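Local coordinates for manganese-dependent inorganic pyrophosphatase (Methanocaldococcus jannaschii, PDB 2EB0), which hydrolyses inorganic diphosphate to two phosphate ions, using two manganese ions per subunit, as a family II (DHH) pyrophosphatase, at residues B[10-15]-B[144-149]; B[238-241]-B[245-248]; B[116-121]-B[165-170]. All coordinates share one frame; numbering follows the deposited sequence.

Contact 1. Residues B[10-15]-B[144-149]; sequences PDTDSI and IISDTV. With MN (manganese (II) ion), chain E; MN (manganese (II) ion), chain F.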
loop_
_atom_site.group_PDB
_atom_site.type_symbol
_atom_site.label_atom_id
_atom_site.label_comp_id
_atom_site.label_asym_id
_atom_site.label_seq_id
_atom_site.Cartn_x
_atom_site.Cartn_y
_atom_site.Cartn_z
ATOM N N PRO B 10 1.508 -21.517 -2.735
ATOM C CA PRO B 10 1.012 -21.187 -1.398
ATOM C C PRO B 10 1.707 -21.835 -0.205
ATOM O O PRO B 10 2.040 -23.018 -0.221
ATOM C CB PRO B 10 -0.458 -21.588 -1.475
ATOM C CG PRO B 10 -0.421 -22.775 -2.392
ATOM C CD PRO B 10 0.493 -22.278 -3.489
ATOM N N ASP B 11 1.949 -21.036 0.825
ATOM C CA ASP B 11 2.531 -21.562 2.049
ATOM C C ASP B 11 1.380 -21.529 3.044
ATOM O O ASP B 11 0.267 -21.113 2.700
ATOM C CB ASP B 11 3.684 -20.697 2.548
ATOM C CG ASP B 11 3.341 -19.233 2.569
ATOM O OD1 ASP B 11 2.141 -18.893 2.660
ATOM O OD2 ASP B 11 4.283 -18.417 2.504
ATOM N N THR B 12 1.642 -21.960 4.270
ATOM C CA THR B 12 0.614 -21.996 5.292
ATOM C C THR B 12 -0.029 -20.647 5.576
ATOM O O THR B 12 -1.235 -20.585 5.801
ATOM C CB THR B 12 1.172 -22.571 6.596
ATOM O OG1 THR B 12 1.541 -23.934 6.374
ATOM C CG2 THR B 12 0.130 -22.496 7.715
ATOM N N ASP B 13 0.765 -19.576 5.572
ATOM C CA ASP B 13 0.217 -18.244 5.840
ATOM C C ASP B 13 -0.834 -17.921 4.784
ATOM O O ASP B 13 -1.938 -17.513 5.113
ATOM C CB ASP B 13 1.313 -17.166 5.812
ATOM C CG ASP B 13 0.828 -15.821 6.354
ATOM O OD1 ASP B 13 1.432 -14.785 6.019
ATOM O OD2 ASP B 13 -0.151 -15.785 7.123
ATOM N N SER B 14 -0.479 -18.119 3.516
ATOM C CA SER B 14 -1.383 -17.865 2.400
ATOM C C SER B 14 -2.694 -18.651 2.485
ATOM O O SER B 14 -3.758 -18.126 2.159
ATOM C CB SER B 14 -0.693 -18.209 1.074
ATOM O OG SER B 14 -0.123 -17.058 0.473
ATOM N N ILE B 15 -2.607 -19.910 2.906
ATOM C CA ILE B 15 -3.777 -20.778 3.008
ATOM C C ILE B 15 -4.646 -20.408 4.201
ATOM O O ILE B 15 -5.837 -20.157 4.040
ATOM C CB ILE B 15 -3.345 -22.263 3.101
ATOM C CG1 ILE B 15 -2.646 -22.671 1.797
ATOM C CG2 ILE B 15 -4.541 -23.164 3.378
ATOM C CD1 ILE B 15 -3.541 -22.617 0.568
ATOM N N ILE B 144 1.441 -18.096 11.869
ATOM C CA ILE B 144 2.426 -17.255 12.530
ATOM C C ILE B 144 3.725 -18.027 12.752
ATOM O O ILE B 144 4.803 -17.557 12.388
ATOM C CB ILE B 144 1.887 -16.713 13.879
ATOM C CG1 ILE B 144 0.641 -15.848 13.620
ATOM C CG2 ILE B 144 2.952 -15.879 14.568
ATOM C CD1 ILE B 144 0.087 -15.143 14.840
ATOM N N ILE B 145 3.617 -19.219 13.329
ATOM C CA ILE B 145 4.784 -20.043 13.582
ATOM C C ILE B 145 5.517 -20.362 12.283
ATOM O O ILE B 145 6.746 -20.320 12.222
ATOM C CB ILE B 145 4.394 -21.370 14.257
ATOM C CG1 ILE B 145 3.980 -21.105 15.707
ATOM C CG2 ILE B 145 5.561 -22.366 14.173
ATOM C CD1 ILE B 145 3.284 -22.274 16.380
ATOM N N SER B 146 4.755 -20.688 11.248
ATOM C CA SER B 146 5.337 -21.035 9.968
ATOM C C SER B 146 6.091 -19.878 9.350
ATOM O O SER B 146 7.242 -20.016 8.950
ATOM C CB SER B 146 4.246 -21.492 9.002
ATOM O OG SER B 146 4.778 -21.609 7.692
ATOM N N ASP B 147 5.437 -18.727 9.282
ATOM C CA ASP B 147 6.045 -17.555 8.676
ATOM C C ASP B 147 7.266 -17.002 9.411
ATOM O O ASP B 147 8.202 -16.505 8.784
ATOM C CB ASP B 147 4.988 -16.471 8.515
ATOM C CG ASP B 147 4.707 -16.161 7.067
ATOM O OD1 ASP B 147 4.682 -17.104 6.247
ATOM O OD2 ASP B 147 4.505 -14.976 6.746
ATOM N N THR B 148 7.259 -17.089 10.734
ATOM C CA THR B 148 8.373 -16.584 11.509
ATOM C C THR B 148 9.414 -17.669 11.753
ATOM O O THR B 148 10.481 -17.392 12.287
ATOM C CB THR B 148 7.902 -16.030 12.870
ATOM O OG1 THR B 148 7.262 -17.068 13.632
ATOM C CG2 THR B 148 6.937 -14.892 12.652
ATOM N N VAL B 149 9.118 -18.893 11.328
ATOM C CA VAL B 149 10.032 -20.007 11.547
ATOM C C VAL B 149 10.235 -20.111 13.061
ATOM O O VAL B 149 11.364 -20.093 13.567
ATOM C CB VAL B 149 11.402 -19.775 10.872
ATOM C CG1 VAL B 149 12.221 -21.059 10.918
ATOM C CG2 VAL B 149 11.205 -19.295 9.435
HETATM MN MN MN E . 3.181 -14.615 4.792
HETATM MN MN MN F . 3.372 -16.426 1.933
HETATM O O HOH W 1 3.589 -19.609 5.893
#
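D13 and D147 meet at a manganese ion, each lending it one carboxylate oxygen: D13 OD1 lies 2.1 Å and D147 OD2 2.4 Å from the metal of chain E. Those two oxygens stand only 3.2 Å apart, a closeness the shared cation probably offsets, and the carboxylate planes are turned 63° from each other. D13 has its CG anti to the backbone N (chi1 -169°), which carries OD1 out to the ion; the same oxygen also accepts from T109 N. D66 and H88 complete this metal's protein ligands. The second manganese, chain F, is held by D11 OD2 at 2.3 Å, with H7 and the bridging D66.

Hydrogen bonding fixes these ligands. D11 is the N-cap of helix 12-25: its OD1 takes a nearly straight bond from S14 N (2.9 Å), leaving OD2 for the metal, a double task that suits a short carboxylate. One water joins the two helix ends, accepting from D13 N and donating to S146 OG and to D147 OD1, the last at 2.8 Å.

Van der Waals contact adds little: T12 CB rests 3.9 Å from S146 OG. Both hydroxyls turn to E38, and serine is small enough to fit beside T12.

Aspartates at the start of one helix and the end of another, gathered round two manganese ions, form the dinuclear metal site of the DHH-family pyrophosphatases.

Contact 2. Residues B[238-241]-B[245-248]; sequences EEKL and GYDL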
loop_
_atom_site.group_PDB
_atom_site.type_symbol
_atom_site.label_atom_id
_atom_site.label_comp_id
_atom_site.label_asym_id
_atom_site.label_seq_id
_atom_site.Cartn_x
_atom_site.Cartn_y
_atom_site.Cartn_z
ATOM N N GLU B 238 19.519 -23.339 -13.742
ATOM C CA GLU B 238 20.168 -22.760 -14.909
ATOM C C GLU B 238 19.240 -22.873 -16.098
ATOM O O GLU B 238 19.180 -21.978 -16.938
ATOM C CB GLU B 238 21.486 -23.478 -15.210
ATOM C CG GLU B 238 22.596 -23.161 -14.225
ATOM C CD GLU B 238 23.923 -23.789 -14.610
ATOM O OE1 GLU B 238 24.012 -25.035 -14.636
ATOM O OE2 GLU B 238 24.881 -23.037 -14.885
ATOM N N GLU B 239 18.515 -23.987 -16.151
ATOM C CA GLU B 239 17.559 -24.257 -17.218
ATOM C C GLU B 239 16.347 -23.352 -17.075
ATOM O O GLU B 239 15.846 -22.809 -18.058
ATOM C CB GLU B 239 17.108 -25.721 -17.167
ATOM C CG GLU B 239 18.167 -26.716 -17.604
ATOM C CD GLU B 239 18.466 -26.630 -19.089
ATOM O OE1 GLU B 239 19.367 -27.357 -19.561
ATOM O OE2 GLU B 239 17.797 -25.840 -19.789
ATOM N N LYS B 240 15.876 -23.200 -15.842
ATOM C CA LYS B 240 14.724 -22.360 -15.559
ATOM C C LYS B 240 15.035 -20.920 -15.946
ATOM O O LYS B 240 14.190 -20.213 -16.499
ATOM C CB LYS B 240 14.382 -22.426 -14.071
ATOM C CG LYS B 240 13.162 -21.621 -13.674
ATOM C CD LYS B 240 12.829 -21.816 -12.188
ATOM C CE LYS B 240 11.577 -21.042 -11.795
ATOM N NZ LYS B 240 10.384 -21.530 -12.544
ATOM N N LEU B 241 16.262 -20.499 -15.659
ATOM C CA LEU B 241 16.704 -19.142 -15.951
ATOM C C LEU B 241 16.530 -18.738 -17.421
ATOM O O LEU B 241 15.804 -17.789 -17.728
ATOM C CB LEU B 241 18.174 -18.974 -15.545
ATOM C CG LEU B 241 18.807 -17.614 -15.868
ATOM C CD1 LEU B 241 18.508 -16.615 -14.752
ATOM C CD2 LEU B 241 20.306 -17.785 -16.042
ATOM N N GLY B 245 13.223 -16.842 -19.148
ATOM C CA GLY B 245 13.744 -15.492 -19.261
ATOM C C GLY B 245 13.998 -14.709 -17.988
ATOM O O GLY B 245 13.670 -13.525 -17.906
ATOM N N TYR B 246 14.578 -15.356 -16.989
ATOM C CA TYR B 246 14.889 -14.671 -15.741
ATOM C C TYR B 246 16.202 -13.915 -15.896
ATOM O O TYR B 246 17.164 -14.440 -16.454
ATOM C CB TYR B 246 15.055 -15.665 -14.591
ATOM C CG TYR B 246 13.778 -16.249 -14.060
ATOM C CD1 TYR B 246 13.130 -17.291 -14.724
ATOM C CD2 TYR B 246 13.221 -15.772 -12.871
ATOM C CE1 TYR B 246 11.962 -17.847 -14.213
ATOM C CE2 TYR B 246 12.055 -16.322 -12.356
ATOM C CZ TYR B 246 11.433 -17.357 -13.029
ATOM O OH TYR B 246 10.290 -17.911 -12.508
ATOM N N ASP B 247 16.249 -12.682 -15.406
ATOM C CA ASP B 247 17.486 -11.926 -15.485
ATOM C C ASP B 247 18.386 -12.458 -14.375
ATOM O O ASP B 247 19.616 -12.447 -14.498
ATOM C CB ASP B 247 17.221 -10.436 -15.286
ATOM C CG ASP B 247 18.486 -9.607 -15.368
ATOM O OD1 ASP B 247 19.062 -9.284 -14.305
ATOM O OD2 ASP B 247 18.911 -9.293 -16.505
ATOM N N LEU B 248 17.753 -12.944 -13.303
ATOM C CA LEU B 248 18.468 -13.493 -12.149
ATOM C C LEU B 248 17.625 -14.410 -11.270
ATOM O O LEU B 248 16.415 -14.199 -11.089
ATOM C CB LEU B 248 19.005 -12.362 -11.263
ATOM C CG LEU B 248 19.481 -12.753 -9.854
ATOM C CD1 LEU B 248 20.793 -13.536 -9.916
ATOM C CD2 LEU B 248 19.650 -11.487 -9.019
#
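Y246 lies against the last turns of helix 230-243, touching L241 with its first atoms and K240 with its last. Its CB packs 3.6 Å from L241 CD1, an apolar touch that a branched leucine can make with one methyl. The ring sets off anti to the carbonyl carbon (chi1 -75°), which brings it beside K240. Y246 CD1 comes 3.6 Å from K240 O, which approaches the ring obliquely, while L241 O sits at the ring edge. Next, Y246 CE1 meets K240 CG, 4.0 Å away. At the tip, Y246 OH is 3.5 Å from K240 CE; the hydroxyl bonds to N205 OD1.

The backbone ties the same residue down: Y246 N donates to L241 O over 2.8 Å, with an N-H...O angle of 155°. Just before it, G245 turns the chain with positive phi (62°), a conformation easier for glycine than for residues with a CB.

Between 238-241 and 245-248 the contact is thus one backbone bond plus apolar packing: tyrosine and lysine offer each other their carbon atoms and send their polar ends elsewhere, the K240 charge being met by E244 in the turn itself.

Contact 3. Residues B[116-121]-B[165-170]; sequences LYFKDA and KKLAEI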
loop_
_atom_site.group_PDB
_atom_site.type_symbol
_atom_site.label_atom_id
_atom_site.label_comp_id
_atom_site.label_asym_id
_atom_site.label_seq_id
_atom_site.Cartn_x
_atom_site.Cartn_y
_atom_site.Cartn_z
ATOM N N LEU B 116 -6.493 -7.629 14.393
ATOM C CA LEU B 116 -7.751 -6.954 14.123
ATOM C C LEU B 116 -8.852 -7.667 14.887
ATOM O O LEU B 116 -9.767 -7.039 15.440
ATOM C CB LEU B 116 -8.075 -6.981 12.635
ATOM C CG LEU B 116 -7.236 -6.044 11.773
ATOM C CD1 LEU B 116 -7.744 -6.107 10.338
ATOM C CD2 LEU B 116 -7.349 -4.614 12.319
ATOM N N TYR B 117 -8.754 -8.991 14.924
ATOM C CA TYR B 117 -9.761 -9.775 15.607
ATOM C C TYR B 117 -9.873 -9.490 17.095
ATOM O O TYR B 117 -10.955 -9.178 17.586
ATOM C CB TYR B 117 -9.513 -11.262 15.404
ATOM C CG TYR B 117 -10.437 -12.108 16.224
ATOM C CD1 TYR B 117 -9.993 -12.723 17.393
ATOM C CD2 TYR B 117 -11.769 -12.259 15.860
ATOM C CE1 TYR B 117 -10.856 -13.468 18.181
ATOM C CE2 TYR B 117 -12.643 -12.996 16.637
ATOM C CZ TYR B 117 -12.182 -13.598 17.795
ATOM O OH TYR B 117 -13.043 -14.329 18.568
ATOM N N PHE B 118 -8.763 -9.598 17.811
ATOM C CA PHE B 118 -8.788 -9.375 19.245
ATOM C C PHE B 118 -9.108 -7.942 19.647
ATOM O O PHE B 118 -9.630 -7.705 20.737
ATOM C CB PHE B 118 -7.475 -9.839 19.866
ATOM C CG PHE B 118 -7.299 -11.333 19.840
ATOM C CD1 PHE B 118 -6.269 -11.918 19.102
ATOM C CD2 PHE B 118 -8.168 -12.159 20.559
ATOM C CE1 PHE B 118 -6.104 -13.307 19.080
ATOM C CE2 PHE B 118 -8.015 -13.540 20.544
ATOM C CZ PHE B 118 -6.977 -14.121 19.801
ATOM N N LYS B 119 -8.805 -6.984 18.776
ATOM C CA LYS B 119 -9.127 -5.593 19.080
ATOM C C LYS B 119 -10.605 -5.328 18.765
ATOM O O LYS B 119 -11.079 -4.207 18.901
ATOM C CB LYS B 119 -8.251 -4.639 18.265
ATOM C CG LYS B 119 -6.791 -4.644 18.676
ATOM C CD LYS B 119 -5.968 -3.699 17.820
ATOM C CE LYS B 119 -6.418 -2.266 17.997
ATOM N NZ LYS B 119 -6.236 -1.832 19.401
ATOM N N ASP B 120 -11.326 -6.369 18.352
ATOM C CA ASP B 120 -12.739 -6.228 18.011
ATOM C C ASP B 120 -12.921 -5.227 16.874
ATOM O O ASP B 120 -13.896 -4.473 16.849
ATOM C CB ASP B 120 -13.539 -5.760 19.229
ATOM C CG ASP B 120 -13.816 -6.877 20.206
ATOM O OD1 ASP B 120 -14.634 -7.759 19.874
ATOM O OD2 ASP B 120 -13.211 -6.875 21.299
ATOM N N ALA B 121 -11.985 -5.230 15.931
ATOM C CA ALA B 121 -12.046 -4.303 14.813
ATOM C C ALA B 121 -11.932 -4.996 13.462
ATOM O O ALA B 121 -11.453 -4.407 12.493
ATOM C CB ALA B 121 -10.950 -3.264 14.953
ATOM N N LYS B 165 0.448 -16.425 21.415
ATOM C CA LYS B 165 0.019 -16.878 22.732
ATOM C C LYS B 165 -1.496 -16.879 22.898
ATOM O O LYS B 165 -2.063 -17.821 23.430
ATOM C CB LYS B 165 0.648 -16.016 23.830
ATOM C CG LYS B 165 2.146 -16.229 24.008
ATOM C CD LYS B 165 2.678 -15.442 25.198
ATOM C CE LYS B 165 4.188 -15.580 25.338
ATOM N NZ LYS B 165 4.915 -14.948 24.201
ATOM N N LYS B 166 -2.149 -15.813 22.460
ATOM C CA LYS B 166 -3.596 -15.709 22.577
ATOM C C LYS B 166 -4.318 -16.710 21.681
ATOM O O LYS B 166 -5.372 -17.229 22.048
ATOM C CB LYS B 166 -4.041 -14.291 22.238
ATOM C CG LYS B 166 -3.650 -13.266 23.282
ATOM C CD LYS B 166 -3.848 -11.848 22.768
ATOM C CE LYS B 166 -4.548 -10.976 23.798
ATOM N NZ LYS B 166 -5.966 -11.405 24.021
ATOM N N LEU B 167 -3.754 -16.973 20.505
ATOM C CA LEU B 167 -4.354 -17.924 19.571
ATOM C C LEU B 167 -4.211 -19.347 20.107
ATOM O O LEU B 167 -5.136 -20.148 19.998
ATOM C CB LEU B 167 -3.697 -17.804 18.190
ATOM C CG LEU B 167 -3.958 -16.460 17.506
ATOM C CD1 LEU B 167 -3.065 -16.320 16.285
ATOM C CD2 LEU B 167 -5.444 -16.352 17.126
ATOM N N ALA B 168 -3.049 -19.644 20.690
ATOM C CA ALA B 168 -2.781 -20.958 21.274
ATOM C C ALA B 168 -3.813 -21.240 22.362
ATOM O O ALA B 168 -4.269 -22.374 22.533
ATOM C CB ALA B 168 -1.371 -20.995 21.875
ATOM N N GLU B 169 -4.178 -20.191 23.092
ATOM C CA GLU B 169 -5.161 -20.299 24.166
ATOM C C GLU B 169 -6.516 -20.737 23.622
ATOM O O GLU B 169 -7.182 -21.592 24.208
ATOM C CB GLU B 169 -5.308 -18.952 24.879
ATOM C CG GLU B 169 -6.412 -18.910 25.922
ATOM C CD GLU B 169 -6.553 -17.545 26.578
ATOM O OE1 GLU B 169 -7.487 -17.369 27.390
ATOM O OE2 GLU B 169 -5.734 -16.647 26.286
ATOM N N ILE B 170 -6.920 -20.146 22.501
ATOM C CA ILE B 170 -8.199 -20.473 21.884
ATOM C C ILE B 170 -8.167 -21.842 21.214
ATOM O O ILE B 170 -9.122 -22.615 21.323
ATOM C CB ILE B 170 -8.597 -19.425 20.818
ATOM C CG1 ILE B 170 -8.654 -18.032 21.448
ATOM C CG2 ILE B 170 -9.942 -19.790 20.203
ATOM C CD1 ILE B 170 -8.915 -16.930 20.452
#
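K166 lies over a face of the F118 ring, the first of three side chains on helix 158-171 to meet that phenylalanine. Its CB makes an off-centre CH-pi contact, 4.2 Å from the centroid of the F118 ring. Bends at chi3 and chi4 then fold the lysine chain back along the ring and bring NZ over the same face, 4.6 Å from the F118 centroid and 25° off the ring normal, a cation-pi contact. A long, flexible lysine can do both: methylene carbon against the aromatic surface, ammonium above it.

L167 follows, reaching the ring edge with CD2, which is 3.7 Å from F118 CE1. Leucine suits a position that also faces L140 and I144 of helix 134-148.

One turn beyond K166, I170 brings CD1 to the edge, 3.5 Å from F118 CZ and close to the ring plane. Its CG1 is anti to the carbonyl carbon (chi1 -57°), directing the methyl at the end of this branch to the phenylalanine.

An alanine in place of F118 is likely to open a gap between the helices, leaving the methyls of L167 and I170 without their aromatic neighbour and K166 NZ without its pi surface.

Y117 CD1 stands over the other face of the F118 ring, and the Schellman motif at D120 ends helix 109-118. Such packing of F118 against helix 158-171 joins two helices of the alpha/beta DHH domain.

In the fold
Contact 1 holds the metal centre, with D11, D13 and D147 around the two manganese ions, only about 6 Å from the centre of the chain. Contact 3 is its neighbour, with centres about 17 Å apart: I144 CD1 touches L167 CD1 at 3.7 Å, so helix 134-148, which supplies D147, also packs on helix 158-171. The side chain of L167 is still about 13 Å from a manganese. Contact 2 belongs to the DHHA2 region; its centre is about 27 Å from that of contact 1 and 43 Å from that of contact 3, on the opposite side of the chain's centre from contact 3. It touches neither.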